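Local coordinates for protein DNA ligase (Archaeoglobus fulgidus, PDB 3GDE) that probably seals nicks in double-stranded DNA during replication, recombination and repair, joining a 3'-hydroxyl to a 5'-phosphate at the expense of ATP, at residues I222-L230 against T268-N276; M244-D254 against A395-P405. All blocks are in the same frame, centred on the assembly; numbering follows the deposited sequence.

Contact 1: residues I222-L230 against T268-N276. With PO4 (phosphate ion), chain B.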
# COMPACT_ATOMS: atom_id res chain seq x y z
N ILE A 222 -10.56 -10.45 -14.91
CA ILE A 222 -11.48 -10.27 -13.80
C ILE A 222 -10.98 -10.97 -12.53
O ILE A 222 -10.51 -12.12 -12.57
CB ILE A 222 -12.93 -10.72 -14.14
CG1 ILE A 222 -13.47 -9.92 -15.32
CG2 ILE A 222 -13.85 -10.51 -12.93
CD1 ILE A 222 -14.91 -10.27 -15.72
N HIS A 223 -11.07 -10.23 -11.42
CA HIS A 223 -10.64 -10.65 -10.09
C HIS A 223 -9.14 -10.41 -9.84
O HIS A 223 -8.64 -10.63 -8.74
CB HIS A 223 -11.10 -12.08 -9.74
CG HIS A 223 -12.59 -12.27 -9.85
ND1 HIS A 223 -13.18 -13.11 -10.77
CD2 HIS A 223 -13.61 -11.70 -9.17
CE1 HIS A 223 -14.49 -13.05 -10.65
NE2 HIS A 223 -14.78 -12.20 -9.68
N ILE A 224 -8.43 -9.92 -10.86
CA ILE A 224 -7.09 -9.39 -10.65
C ILE A 224 -7.13 -7.86 -10.72
O ILE A 224 -7.45 -7.29 -11.77
CB ILE A 224 -6.03 -10.02 -11.60
CG1 ILE A 224 -5.81 -11.49 -11.20
CG2 ILE A 224 -4.70 -9.25 -11.54
CD1 ILE A 224 -5.07 -12.31 -12.21
N PRO A 225 -6.82 -7.20 -9.60
CA PRO A 225 -7.01 -5.76 -9.48
C PRO A 225 -6.08 -4.98 -10.37
O PRO A 225 -4.93 -5.38 -10.58
CB PRO A 225 -6.69 -5.48 -8.01
CG PRO A 225 -5.75 -6.57 -7.63
CD PRO A 225 -6.26 -7.77 -8.36
N VAL A 226 -6.60 -3.89 -10.91
CA VAL A 226 -5.80 -2.96 -11.67
C VAL A 226 -5.63 -1.66 -10.89
O VAL A 226 -6.54 -1.21 -10.18
CB VAL A 226 -6.26 -2.83 -13.16
CG1 VAL A 226 -7.46 -3.73 -13.48
CG2 VAL A 226 -6.46 -1.37 -13.61
N ARG A 227 -4.43 -1.09 -10.98
CA ARG A 227 -4.11 0.14 -10.27
C ARG A 227 -5.03 1.24 -10.77
O ARG A 227 -5.15 1.46 -11.97
CB ARG A 227 -2.66 0.52 -10.50
CG ARG A 227 -2.02 1.14 -9.31
CD ARG A 227 -1.75 0.11 -8.23
NE ARG A 227 -0.37 -0.34 -8.23
CZ ARG A 227 0.63 0.33 -7.67
NH1 ARG A 227 0.41 1.50 -7.08
NH2 ARG A 227 1.86 -0.15 -7.71
N MET A 228 -5.71 1.90 -9.84
CA MET A 228 -6.69 2.91 -10.23
C MET A 228 -6.05 4.14 -10.88
O MET A 228 -4.94 4.53 -10.52
CB MET A 228 -7.53 3.32 -9.02
CG MET A 228 -8.36 2.19 -8.44
SD MET A 228 -8.79 2.59 -6.77
CE MET A 228 -9.89 1.23 -6.36
N MET A 229 -6.75 4.72 -11.84
CA MET A 229 -6.35 6.01 -12.40
C MET A 229 -6.57 7.08 -11.34
O MET A 229 -7.61 7.10 -10.68
CB MET A 229 -7.14 6.33 -13.67
CG MET A 229 -6.74 7.62 -14.35
SD MET A 229 -7.53 7.75 -15.95
CE MET A 229 -6.75 9.24 -16.58
N LEU A 230 -5.60 7.97 -11.17
CA LEU A 230 -5.66 8.98 -10.11
C LEU A 230 -5.78 10.39 -10.66
O LEU A 230 -5.30 10.67 -11.75
CB LEU A 230 -4.42 8.87 -9.21
CG LEU A 230 -4.13 7.53 -8.53
CD1 LEU A 230 -2.81 7.61 -7.76
CD2 LEU A 230 -5.27 7.12 -7.61
N THR A 268 -15.52 -9.88 -6.50
CA THR A 268 -14.45 -9.37 -5.64
C THR A 268 -14.48 -7.84 -5.62
O THR A 268 -14.75 -7.20 -6.65
CB THR A 268 -13.03 -9.83 -6.05
OG1 THR A 268 -12.86 -9.65 -7.46
CG2 THR A 268 -12.78 -11.30 -5.68
N ILE A 269 -14.21 -7.28 -4.45
CA ILE A 269 -14.13 -5.83 -4.28
C ILE A 269 -12.77 -5.47 -3.70
O ILE A 269 -12.36 -6.01 -2.67
CB ILE A 269 -15.27 -5.29 -3.36
CG1 ILE A 269 -16.65 -5.74 -3.87
CG2 ILE A 269 -15.21 -3.76 -3.22
CD1 ILE A 269 -17.80 -5.43 -2.93
N TYR A 270 -12.08 -4.57 -4.38
CA TYR A 270 -10.80 -4.05 -3.91
C TYR A 270 -10.92 -2.58 -3.50
O TYR A 270 -11.64 -1.80 -4.14
CB TYR A 270 -9.73 -4.21 -4.99
CG TYR A 270 -9.47 -5.65 -5.33
CD1 TYR A 270 -8.63 -6.42 -4.53
CD2 TYR A 270 -10.06 -6.25 -6.44
CE1 TYR A 270 -8.39 -7.76 -4.83
CE2 TYR A 270 -9.83 -7.58 -6.75
CZ TYR A 270 -8.99 -8.33 -5.93
OH TYR A 270 -8.74 -9.65 -6.23
N SER A 271 -10.22 -2.22 -2.44
CA SER A 271 -10.19 -0.84 -1.97
C SER A 271 -9.19 0.00 -2.77
O SER A 271 -8.59 -0.47 -3.74
CB SER A 271 -9.87 -0.82 -0.48
OG SER A 271 -8.54 -1.28 -0.25
N ARG A 272 -9.03 1.26 -2.37
CA ARG A 272 -8.11 2.21 -3.01
C ARG A 272 -6.69 1.68 -3.04
O ARG A 272 -5.99 1.85 -4.03
CB ARG A 272 -8.23 3.59 -2.31
CG ARG A 272 -7.08 4.61 -2.43
CD ARG A 272 -6.89 5.25 -3.80
NE ARG A 272 -5.69 4.67 -4.38
CZ ARG A 272 -4.51 5.28 -4.52
NH1 ARG A 272 -4.32 6.55 -4.21
NH2 ARG A 272 -3.52 4.58 -5.04
N ARG A 273 -6.28 1.02 -1.95
CA ARG A 273 -4.93 0.44 -1.85
C ARG A 273 -4.94 -1.04 -2.25
O ARG A 273 -3.97 -1.78 -2.02
CB ARG A 273 -4.33 0.61 -0.44
CG ARG A 273 -4.79 1.80 0.41
CD ARG A 273 -4.78 3.19 -0.25
NE ARG A 273 -3.48 3.65 -0.76
CZ ARG A 273 -3.18 4.93 -0.99
NH1 ARG A 273 -4.05 5.90 -0.74
NH2 ARG A 273 -1.98 5.26 -1.48
N LEU A 274 -6.05 -1.45 -2.86
CA LEU A 274 -6.27 -2.78 -3.38
C LEU A 274 -6.21 -3.88 -2.31
O LEU A 274 -5.66 -4.95 -2.56
CB LEU A 274 -5.33 -3.09 -4.57
CG LEU A 274 -5.35 -2.13 -5.76
CD1 LEU A 274 -4.32 -2.58 -6.78
CD2 LEU A 274 -6.72 -2.02 -6.40
N GLU A 275 -6.78 -3.61 -1.14
CA GLU A 275 -7.08 -4.66 -0.17
C GLU A 275 -8.36 -5.33 -0.63
O GLU A 275 -9.30 -4.65 -1.05
CB GLU A 275 -7.28 -4.08 1.24
CG GLU A 275 -7.46 -5.13 2.35
CD GLU A 275 -8.25 -4.63 3.58
OE1 GLU A 275 -8.44 -3.39 3.72
OE2 GLU A 275 -8.69 -5.47 4.40
N ASN A 276 -8.40 -6.66 -0.54
CA ASN A 276 -9.62 -7.43 -0.81
C ASN A 276 -10.61 -7.23 0.35
O ASN A 276 -10.41 -7.72 1.46
CB ASN A 276 -9.28 -8.92 -1.01
CG ASN A 276 -10.42 -9.72 -1.63
OD1 ASN A 276 -10.19 -10.62 -2.45
ND2 ASN A 276 -11.65 -9.42 -1.24
P PO4 B . -5.89 9.75 -3.93
O1 PO4 B . -6.87 8.60 -4.00
O2 PO4 B . -6.10 10.59 -5.17
O3 PO4 B . -6.15 10.61 -2.71
O4 PO4 B . -4.49 9.21 -3.89
O HOH W 1 -5.03 1.67 -6.76

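Contact 2: residues M244-D254 against A395-P405. With PO4 (phosphate ion), chain C.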
# COMPACT_ATOMS: atom_id res chain seq x y z
N MET A 244 -9.06 22.03 -19.95
CA MET A 244 -10.03 21.30 -20.76
C MET A 244 -11.06 22.33 -21.17
O MET A 244 -11.54 23.10 -20.33
CB MET A 244 -10.71 20.21 -19.94
CG MET A 244 -9.76 19.27 -19.22
SD MET A 244 -10.64 18.30 -17.99
CE MET A 244 -9.26 17.61 -17.08
N ARG A 245 -11.40 22.38 -22.45
CA ARG A 245 -12.37 23.35 -22.94
C ARG A 245 -13.78 22.88 -22.59
O ARG A 245 -14.53 23.59 -21.92
CB ARG A 245 -12.20 23.55 -24.45
CG ARG A 245 -10.76 23.89 -24.90
CD ARG A 245 -10.44 25.38 -24.81
NE ARG A 245 -11.23 26.19 -25.75
CZ ARG A 245 -10.99 27.46 -26.06
NH1 ARG A 245 -9.97 28.11 -25.52
NH2 ARG A 245 -11.79 28.09 -26.92
N THR A 246 -14.12 21.68 -23.05
CA THR A 246 -15.31 20.97 -22.61
C THR A 246 -14.84 19.88 -21.65
O THR A 246 -13.76 19.30 -21.83
CB THR A 246 -16.07 20.35 -23.80
OG1 THR A 246 -16.27 21.36 -24.81
CG2 THR A 246 -17.43 19.82 -23.38
N ALA A 247 -15.64 19.60 -20.62
CA ALA A 247 -15.24 18.67 -19.56
C ALA A 247 -16.39 17.81 -19.10
O ALA A 247 -17.53 18.28 -19.00
CB ALA A 247 -14.65 19.43 -18.38
N ALA A 248 -16.10 16.54 -18.83
CA ALA A 248 -17.03 15.66 -18.14
C ALA A 248 -16.89 15.94 -16.64
O ALA A 248 -15.79 15.90 -16.09
CB ALA A 248 -16.73 14.21 -18.45
N VAL A 249 -18.01 16.24 -15.99
CA VAL A 249 -17.99 16.66 -14.59
C VAL A 249 -18.88 15.75 -13.76
O VAL A 249 -20.03 15.49 -14.13
CB VAL A 249 -18.43 18.14 -14.39
CG1 VAL A 249 -18.20 18.59 -12.95
CG2 VAL A 249 -17.67 19.08 -15.33
N GLU A 250 -18.34 15.27 -12.65
CA GLU A 250 -19.06 14.43 -11.71
C GLU A 250 -18.86 14.99 -10.31
O GLU A 250 -17.98 15.80 -10.08
CB GLU A 250 -18.55 12.99 -11.78
CG GLU A 250 -18.78 12.29 -13.11
CD GLU A 250 -17.72 11.24 -13.44
OE1 GLU A 250 -16.91 10.87 -12.56
OE2 GLU A 250 -17.70 10.80 -14.62
N TRP A 251 -19.69 14.54 -9.38
CA TRP A 251 -19.49 14.82 -7.97
C TRP A 251 -18.21 14.13 -7.49
O TRP A 251 -17.89 13.04 -7.95
CB TRP A 251 -20.69 14.31 -7.16
CG TRP A 251 -21.92 15.17 -7.21
CD1 TRP A 251 -22.18 16.19 -8.10
CD2 TRP A 251 -23.07 15.09 -6.36
NE1 TRP A 251 -23.41 16.74 -7.84
CE2 TRP A 251 -23.98 16.08 -6.79
CE3 TRP A 251 -23.42 14.26 -5.29
CZ2 TRP A 251 -25.22 16.28 -6.16
CZ3 TRP A 251 -24.65 14.45 -4.68
CH2 TRP A 251 -25.53 15.45 -5.11
N LYS A 252 -17.48 14.78 -6.59
CA LYS A 252 -16.52 14.08 -5.76
C LYS A 252 -17.14 13.72 -4.42
O LYS A 252 -17.38 14.60 -3.59
CB LYS A 252 -15.24 14.88 -5.54
CG LYS A 252 -14.20 14.02 -4.86
CD LYS A 252 -12.87 14.71 -4.76
CE LYS A 252 -11.78 13.70 -4.45
NZ LYS A 252 -12.00 13.04 -3.14
N PHE A 253 -17.36 12.42 -4.22
CA PHE A 253 -18.01 11.89 -3.01
C PHE A 253 -17.12 11.82 -1.77
O PHE A 253 -15.93 11.56 -1.85
CB PHE A 253 -18.60 10.50 -3.30
CG PHE A 253 -19.61 10.50 -4.42
CD1 PHE A 253 -20.95 10.81 -4.17
CD2 PHE A 253 -19.22 10.18 -5.72
CE1 PHE A 253 -21.88 10.80 -5.21
CE2 PHE A 253 -20.14 10.18 -6.77
CZ PHE A 253 -21.48 10.49 -6.51
N ASP A 254 -17.73 12.06 -0.61
CA ASP A 254 -17.11 11.73 0.66
C ASP A 254 -17.34 10.23 0.88
O ASP A 254 -18.38 9.82 1.42
CB ASP A 254 -17.70 12.56 1.80
CG ASP A 254 -17.05 12.27 3.15
OD1 ASP A 254 -16.23 11.34 3.25
OD2 ASP A 254 -17.36 12.98 4.13
N ALA A 395 -25.00 18.62 -0.54
CA ALA A 395 -25.44 17.23 -0.33
C ALA A 395 -24.54 16.51 0.67
O ALA A 395 -24.78 15.35 1.00
CB ALA A 395 -25.47 16.49 -1.66
N GLY A 396 -23.51 17.21 1.14
CA GLY A 396 -22.62 16.65 2.16
C GLY A 396 -21.36 16.02 1.60
O GLY A 396 -20.64 15.31 2.31
N HIS A 397 -21.11 16.27 0.32
CA HIS A 397 -19.91 15.76 -0.36
C HIS A 397 -18.87 16.87 -0.58
O HIS A 397 -19.00 17.95 -0.03
CB HIS A 397 -20.30 15.01 -1.63
CG HIS A 397 -21.19 13.83 -1.38
ND1 HIS A 397 -20.74 12.66 -0.81
CD2 HIS A 397 -22.51 13.65 -1.59
CE1 HIS A 397 -21.74 11.81 -0.69
NE2 HIS A 397 -22.83 12.38 -1.16
N GLU A 398 -17.84 16.61 -1.38
CA GLU A 398 -16.59 17.38 -1.28
C GLU A 398 -16.37 18.43 -2.37
O GLU A 398 -15.62 19.40 -2.15
CB GLU A 398 -15.38 16.45 -1.23
CG GLU A 398 -15.42 15.44 -0.09
CD GLU A 398 -14.13 14.64 0.04
OE1 GLU A 398 -13.97 13.97 1.08
OE2 GLU A 398 -13.29 14.68 -0.88
N GLY A 399 -16.99 18.23 -3.52
CA GLY A 399 -16.76 19.06 -4.69
C GLY A 399 -17.02 18.30 -5.98
O GLY A 399 -17.96 17.50 -6.06
N VAL A 400 -16.18 18.53 -6.97
CA VAL A 400 -16.37 17.91 -8.28
C VAL A 400 -15.12 17.27 -8.86
O VAL A 400 -14.00 17.73 -8.61
CB VAL A 400 -16.97 18.89 -9.34
CG1 VAL A 400 -18.45 19.19 -9.05
CG2 VAL A 400 -16.16 20.17 -9.41
N MET A 401 -15.33 16.21 -9.64
CA MET A 401 -14.28 15.67 -10.49
C MET A 401 -14.49 16.26 -11.86
O MET A 401 -15.62 16.33 -12.35
CB MET A 401 -14.35 14.13 -10.54
CG MET A 401 -14.16 13.43 -9.20
SD MET A 401 -12.53 13.73 -8.48
CE MET A 401 -11.48 12.95 -9.69
N ILE A 402 -13.40 16.71 -12.48
CA ILE A 402 -13.44 17.27 -13.83
C ILE A 402 -12.52 16.48 -14.74
O ILE A 402 -11.30 16.46 -14.55
CB ILE A 402 -13.04 18.77 -13.82
CG1 ILE A 402 -14.07 19.58 -13.01
CG2 ILE A 402 -12.94 19.30 -15.26
CD1 ILE A 402 -13.64 20.97 -12.65
N LYS A 403 -13.10 15.85 -15.76
CA LYS A 403 -12.38 14.88 -16.58
C LYS A 403 -12.47 15.16 -18.08
O LYS A 403 -13.50 15.61 -18.56
CB LYS A 403 -12.91 13.46 -16.29
CG LYS A 403 -12.97 13.09 -14.82
CD LYS A 403 -13.66 11.77 -14.61
CE LYS A 403 -13.43 11.25 -13.19
NZ LYS A 403 -14.14 9.97 -12.97
N LEU A 404 -11.38 14.89 -18.81
CA LEU A 404 -11.32 15.06 -20.26
C LEU A 404 -12.16 13.97 -20.94
O LEU A 404 -11.82 12.78 -20.82
CB LEU A 404 -9.88 14.93 -20.75
CG LEU A 404 -9.17 15.98 -21.60
CD1 LEU A 404 -8.25 15.26 -22.58
CD2 LEU A 404 -10.10 16.94 -22.35
N PRO A 405 -13.24 14.36 -21.64
CA PRO A 405 -14.15 13.38 -22.26
C PRO A 405 -13.50 12.44 -23.28
O PRO A 405 -14.04 11.38 -23.57
CB PRO A 405 -15.22 14.26 -22.93
CG PRO A 405 -15.15 15.55 -22.18
CD PRO A 405 -13.70 15.74 -21.86
P PO4 C . -8.68 12.78 -1.57
O1 PO4 C . -10.13 12.78 -1.15
O2 PO4 C . -8.31 14.03 -2.33
O3 PO4 C . -7.83 12.66 -0.33
O4 PO4 C . -8.44 11.61 -2.48
O HOH W 2 -18.19 15.43 3.32

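Contact 1: residues I222-L230 against T268-N276
Pro225 sits over one face of the Tyr270 ring, its CB 3.8 Å from the centroid and 11° off the normal, a CH-pi contact at the tight end of this interface. The same CB meets Leu274 CD2 at 3.8 Å; the type I turn from Ser271 to Leu274 brings that leucine back beside the tyrosine. With CG beside its backbone N (chi1 -63°), Tyr270 sends its hydroxyl along the proline to donate to His223 O; OH and O are 2.7 Å apart, the donor standing above the carbonyl plane. His261 meets the tyrosine ring with the planes roughly perpendicular. A phenylalanine here would probably keep the proline covered but leave the carbonyl of His223 without this donor. Farther on the packing is looser. Met228 SD rests 3.8 Å from Arg272 CA, and a water bridges Met228 N and Arg272 O. At the partly exposed end Leu230 CD2 sits over one face of the Arg272 guanidinium, 3.6 Å from NH1, while Arg273 CZ lies over the opposite face. Sandwiched this way, the guanidinium turns its edge to a phosphate ion, with NH1 2.7 Å from O4; Arg414 and Lys420 bind the same ion. Arg272, Arg414 and Lys420 are all predicted ATP ligands, consistent with an anion-binding corner of the nucleotide pocket in the ligase adenylation domain.

Contact 2: residues M244-D254 against A395-P405
Strands 247-252 and 399-403 form an antiparallel pair in the adenylation domain, flanked by strand 371-379 beside the first and strand 419-422 beside the second. Ala248 with Lys403 and Glu250 with Met401 are hydrogen-bonded pairs; Val249 faces Ile402 in the non-hydrogen-bonded pair between them. On the face carrying Glu250, the carboxylate OE1 takes Lys403 NZ on its syn side at 2.9 Å, a salt bridge, and Trp418 adds a cation-pi contact to this lysine. Lys252 runs extended past Met401, CD 3.9 Å from SD, then bends at its last torsion (chi4 -62°) to place NZ 3.1 Å from Glu398 OE2 and 2.7 Å from O1 of a phosphate ion. Just past the strand, Phe253 points its edge at the face of His397 (planes at 81°); Trp251, still within it, comes up to that imidazole obliquely. The backbone N of Asp254 donates in the imidazole plane to ND1, 3.1 Å away, which helps to set how the ring is turned. Lys252 is the predicted adenylated lysine and Glu250 a predicted ATP ligand, consistent with the nucleotidyltransferase active site of DNA ligases, where the strand leading into the KxDG motif lies antiparallel to the EGVMIK strand.

From the N-terminal helices the chain leaves helix 200-216 and enters residues 222-230, the first half of contact 1. Helix 237-243 then leads to strand 247-252, which opens contact 2 before contact 1 has closed. Strand 256-262 turns back into 268-276, closing the first loop after 37 intervening residues. Contact 2 waits for another long run, through helix 382-394, until 395-405 completes a loop of 140 residues; the two loops therefore cross. One ties the lead-in segment to a strand hairpin, the other pairs two strands far apart in sequence within the adenylation domain. Their centres are about 22 Å apart and they do not touch, yet Lys420 binds the phosphate ions at both, linking them across the predicted nucleotide site.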